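Local coordinates for membrane protein (Acinetobacter baumannii AB307-0294, PDB 5DL5) that forms an OprD-family beta-barrel channel in the outer membrane that probably takes up small molecules, antibiotics among them, at residues 249-259 with 266-274. Sequence-based numbering, arbitrary orientation.
Sequences NAHTYSATGTV and DGIAGEEKT
Lys273 reaches from the start of its strand into the bend of 256-258, where its ammonium group ties two carbonyls of the loop together. Lys273 NZ donates a hydrogen bond to Thr256 O (2.8 Å), tilted modestly from that carbonyl plane, and one to Thr258 O from well above the plane, so short that its exact length is doubtful. A bend at chi2 (-65°) turns the chain past Ala255, whose CB packs 4.1 Å from Lys273 CG, and the rest of the lysine runs out straight. Glu271 OE2, 3.6 Å from Lys273 NZ, forms a salt bridge that probably helps balance the buried charge.

The other tight point is backbone: Thr252 N gives a nearly straight hydrogen bond (169°) to Gly267 O, in the carbonyl plane, and His251 CA makes a CA-H...O contact with the same oxygen. Ile268 CG1 sits over one face of the His251 ring, offset toward its rim, with Asp266 O at the ring edge. A water hydrogen-bonds to Ala250 O, Thr252 OG1 and Ala269 N, bridging the segments; Tyr263 OH also hydrogen-bonds to Thr252 OG1.

The solvent side is looser: exposed Thr258 and partly exposed Glu271 cross at about a right angle, Thr258 CG2 meeting Glu271 OE1 (3.3 Å).

The contact joins the two ends of the link between barrel strands 233-246 and 273-286, with short helix 263-266 between them; Asp305 and Asn329, between strands 289-300 and 332-341, hold its 253-256 part.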
loop_
_atom_site.group_PDB
_atom_site.type_symbol
_atom_site.label_atom_id
_atom_site.label_comp_id
_atom_site.label_asym_id
_atom_site.label_seq_id
_atom_site.Cartn_x
_atom_site.Cartn_y
_atom_site.Cartn_z
ATOM N N ASN A 249 -4.653 20.893 -12.317
ATOM C CA ASN A 249 -3.412 21.206 -11.590
ATOM C C ASN A 249 -2.776 20.071 -10.830
ATOM O O ASN A 249 -1.867 20.290 -10.069
ATOM C CB ASN A 249 -3.683 22.325 -10.571
ATOM C CG ASN A 249 -4.336 23.522 -11.219
ATOM O OD1 ASN A 249 -5.175 24.193 -10.613
ATOM N ND2 ASN A 249 -4.021 23.757 -12.471
ATOM N N ALA A 250 -3.243 18.859 -11.015
ATOM C CA ALA A 250 -2.588 17.746 -10.388
ATOM C C ALA A 250 -1.273 17.349 -11.038
ATOM O O ALA A 250 -1.008 17.698 -12.160
ATOM C CB ALA A 250 -3.510 16.549 -10.366
ATOM N N HIS A 251 -0.514 16.534 -10.309
ATOM C CA HIS A 251 0.721 16.006 -10.731
ATOM C C HIS A 251 0.524 14.627 -11.312
ATOM O O HIS A 251 0.020 13.718 -10.640
ATOM C CB HIS A 251 1.688 15.959 -9.546
ATOM C CG HIS A 251 2.202 17.292 -9.164
ATOM N ND1 HIS A 251 1.660 18.057 -8.143
ATOM C CD2 HIS A 251 3.245 17.996 -9.649
ATOM C CE1 HIS A 251 2.333 19.179 -8.034
ATOM N NE2 HIS A 251 3.325 19.140 -8.901
ATOM N N THR A 252 0.919 14.468 -12.567
ATOM C CA THR A 252 0.887 13.120 -13.226
ATOM C C THR A 252 2.169 13.015 -14.070
ATOM O O THR A 252 2.877 14.042 -14.211
ATOM C CB THR A 252 -0.320 13.004 -14.210
ATOM O OG1 THR A 252 -0.331 14.087 -15.154
ATOM C CG2 THR A 252 -1.604 12.956 -13.519
ATOM N N TYR A 253 2.425 11.838 -14.682
ATOM C CA TYR A 253 3.643 11.639 -15.499
ATOM C C TYR A 253 3.286 10.873 -16.793
ATOM O O TYR A 253 3.942 11.102 -17.766
ATOM C CB TYR A 253 4.739 10.967 -14.761
ATOM C CG TYR A 253 4.316 9.657 -14.139
ATOM C CD1 TYR A 253 3.743 9.642 -12.901
ATOM C CD2 TYR A 253 4.468 8.359 -14.842
ATOM C CE1 TYR A 253 3.361 8.446 -12.273
ATOM C CE2 TYR A 253 4.037 7.145 -14.244
ATOM C CZ TYR A 253 3.526 7.219 -12.924
ATOM O OH TYR A 253 3.018 6.128 -12.212
ATOM N N SER A 254 2.250 10.042 -16.864
ATOM C CA SER A 254 1.999 9.197 -18.114
ATOM C C SER A 254 0.890 9.781 -19.003
ATOM O O SER A 254 0.376 9.106 -19.838
ATOM C CB SER A 254 1.698 7.748 -17.596
ATOM O OG SER A 254 0.464 7.738 -16.879
ATOM N N ALA A 255 0.480 11.055 -18.855
ATOM C CA ALA A 255 -0.710 11.557 -19.552
ATOM C C ALA A 255 -0.476 11.573 -21.021
ATOM O O ALA A 255 0.669 11.743 -21.425
ATOM C CB ALA A 255 -1.067 12.973 -19.158
ATOM N N THR A 256 -1.545 11.366 -21.807
ATOM C CA THR A 256 -1.445 11.570 -23.308
ATOM C C THR A 256 -2.475 12.567 -23.693
ATOM O O THR A 256 -3.219 13.081 -22.823
ATOM C CB THR A 256 -1.659 10.238 -24.076
ATOM O OG1 THR A 256 -2.799 9.516 -23.549
ATOM C CG2 THR A 256 -0.446 9.400 -23.878
ATOM N N GLY A 257 -2.532 12.857 -24.988
ATOM C CA GLY A 257 -3.381 13.898 -25.482
ATOM C C GLY A 257 -2.880 15.275 -25.130
ATOM O O GLY A 257 -1.674 15.456 -25.000
ATOM N N THR A 258 -3.812 16.251 -25.082
ATOM C CA THR A 258 -3.447 17.665 -24.874
ATOM C C THR A 258 -2.835 17.803 -23.436
ATOM O O THR A 258 -3.561 17.514 -22.444
ATOM C CB THR A 258 -4.682 18.603 -24.991
ATOM O OG1 THR A 258 -5.317 18.483 -26.294
ATOM C CG2 THR A 258 -4.299 20.132 -24.691
ATOM N N VAL A 259 -1.533 18.138 -23.348
ATOM C CA VAL A 259 -0.866 18.529 -22.127
ATOM C C VAL A 259 -0.258 19.929 -22.307
ATOM O O VAL A 259 -0.073 20.397 -23.405
ATOM C CB VAL A 259 0.327 17.612 -21.736
ATOM C CG1 VAL A 259 -0.104 16.206 -21.434
ATOM C CG2 VAL A 259 1.378 17.564 -22.824
ATOM N N ASP A 266 7.032 19.894 -15.180
ATOM C CA ASP A 266 6.159 20.165 -14.032
ATOM C C ASP A 266 5.371 18.923 -13.537
ATOM O O ASP A 266 5.073 18.771 -12.339
ATOM C CB ASP A 266 5.069 21.186 -14.477
ATOM C CG ASP A 266 5.519 22.572 -14.409
ATOM O OD1 ASP A 266 6.731 22.737 -14.123
ATOM O OD2 ASP A 266 4.711 23.528 -14.701
ATOM N N GLY A 267 4.949 18.090 -14.486
ATOM C CA GLY A 267 4.028 17.017 -14.196
ATOM C C GLY A 267 2.639 17.615 -14.138
ATOM O O GLY A 267 1.767 16.937 -13.748
ATOM N N ILE A 268 2.407 18.859 -14.578
ATOM C CA ILE A 268 1.110 19.422 -14.512
ATOM C C ILE A 268 0.480 19.450 -15.883
ATOM O O ILE A 268 0.874 20.224 -16.717
ATOM C CB ILE A 268 1.178 20.850 -13.865
ATOM C CG1 ILE A 268 1.537 20.714 -12.382
ATOM C CG2 ILE A 268 -0.136 21.641 -14.007
ATOM C CD1 ILE A 268 1.617 22.097 -11.759
ATOM N N ALA A 269 -0.566 18.651 -16.104
ATOM C CA ALA A 269 -1.172 18.620 -17.427
ATOM C C ALA A 269 -1.934 19.879 -17.822
ATOM O O ALA A 269 -2.105 20.101 -19.032
ATOM C CB ALA A 269 -2.104 17.418 -17.605
ATOM N N GLY A 270 -2.457 20.643 -16.844
ATOM C CA GLY A 270 -3.240 21.796 -17.164
ATOM C C GLY A 270 -4.596 21.415 -17.737
ATOM O O GLY A 270 -5.329 22.288 -18.085
ATOM N N GLU A 271 -4.952 20.149 -17.873
ATOM C CA GLU A 271 -6.366 19.821 -17.998
ATOM C C GLU A 271 -6.624 18.492 -17.331
ATOM O O GLU A 271 -5.649 17.793 -16.948
ATOM C CB GLU A 271 -6.806 19.760 -19.448
ATOM C CG GLU A 271 -6.180 18.662 -20.243
ATOM C CD GLU A 271 -6.587 18.765 -21.732
ATOM O OE1 GLU A 271 -6.502 19.877 -22.295
ATOM O OE2 GLU A 271 -6.975 17.708 -22.324
ATOM N N GLU A 272 -7.915 18.204 -17.119
ATOM C CA GLU A 272 -8.321 16.990 -16.398
ATOM C C GLU A 272 -7.851 15.757 -17.244
ATOM O O GLU A 272 -7.757 15.823 -18.490
ATOM C CB GLU A 272 -9.836 17.005 -16.086
ATOM C CG GLU A 272 -10.203 18.166 -15.159
ATOM C CD GLU A 272 -11.514 18.006 -14.421
ATOM O OE1 GLU A 272 -12.566 17.721 -15.034
ATOM O OE2 GLU A 272 -11.506 18.197 -13.179
ATOM N N LYS A 273 -7.471 14.702 -16.564
ATOM C CA LYS A 273 -7.093 13.429 -17.194
ATOM C C LYS A 273 -7.788 12.357 -16.367
ATOM O O LYS A 273 -8.015 12.559 -15.164
ATOM C CB LYS A 273 -5.573 13.280 -17.167
ATOM C CG LYS A 273 -4.746 14.269 -17.982
ATOM C CD LYS A 273 -4.957 14.178 -19.521
ATOM C CE LYS A 273 -4.269 15.356 -20.201
ATOM N NZ LYS A 273 -4.424 15.269 -21.657
ATOM N N THR A 274 -8.198 11.296 -17.039
ATOM C CA THR A 274 -8.980 10.243 -16.466
ATOM C C THR A 274 -8.332 8.916 -16.725
ATOM O O THR A 274 -7.876 8.642 -17.848
ATOM C CB THR A 274 -10.390 10.288 -17.096
ATOM O OG1 THR A 274 -11.062 11.404 -16.549
ATOM C CG2 THR A 274 -11.280 9.040 -16.663
HETATM O O HOH W 1 -1.525 16.402 -14.726
#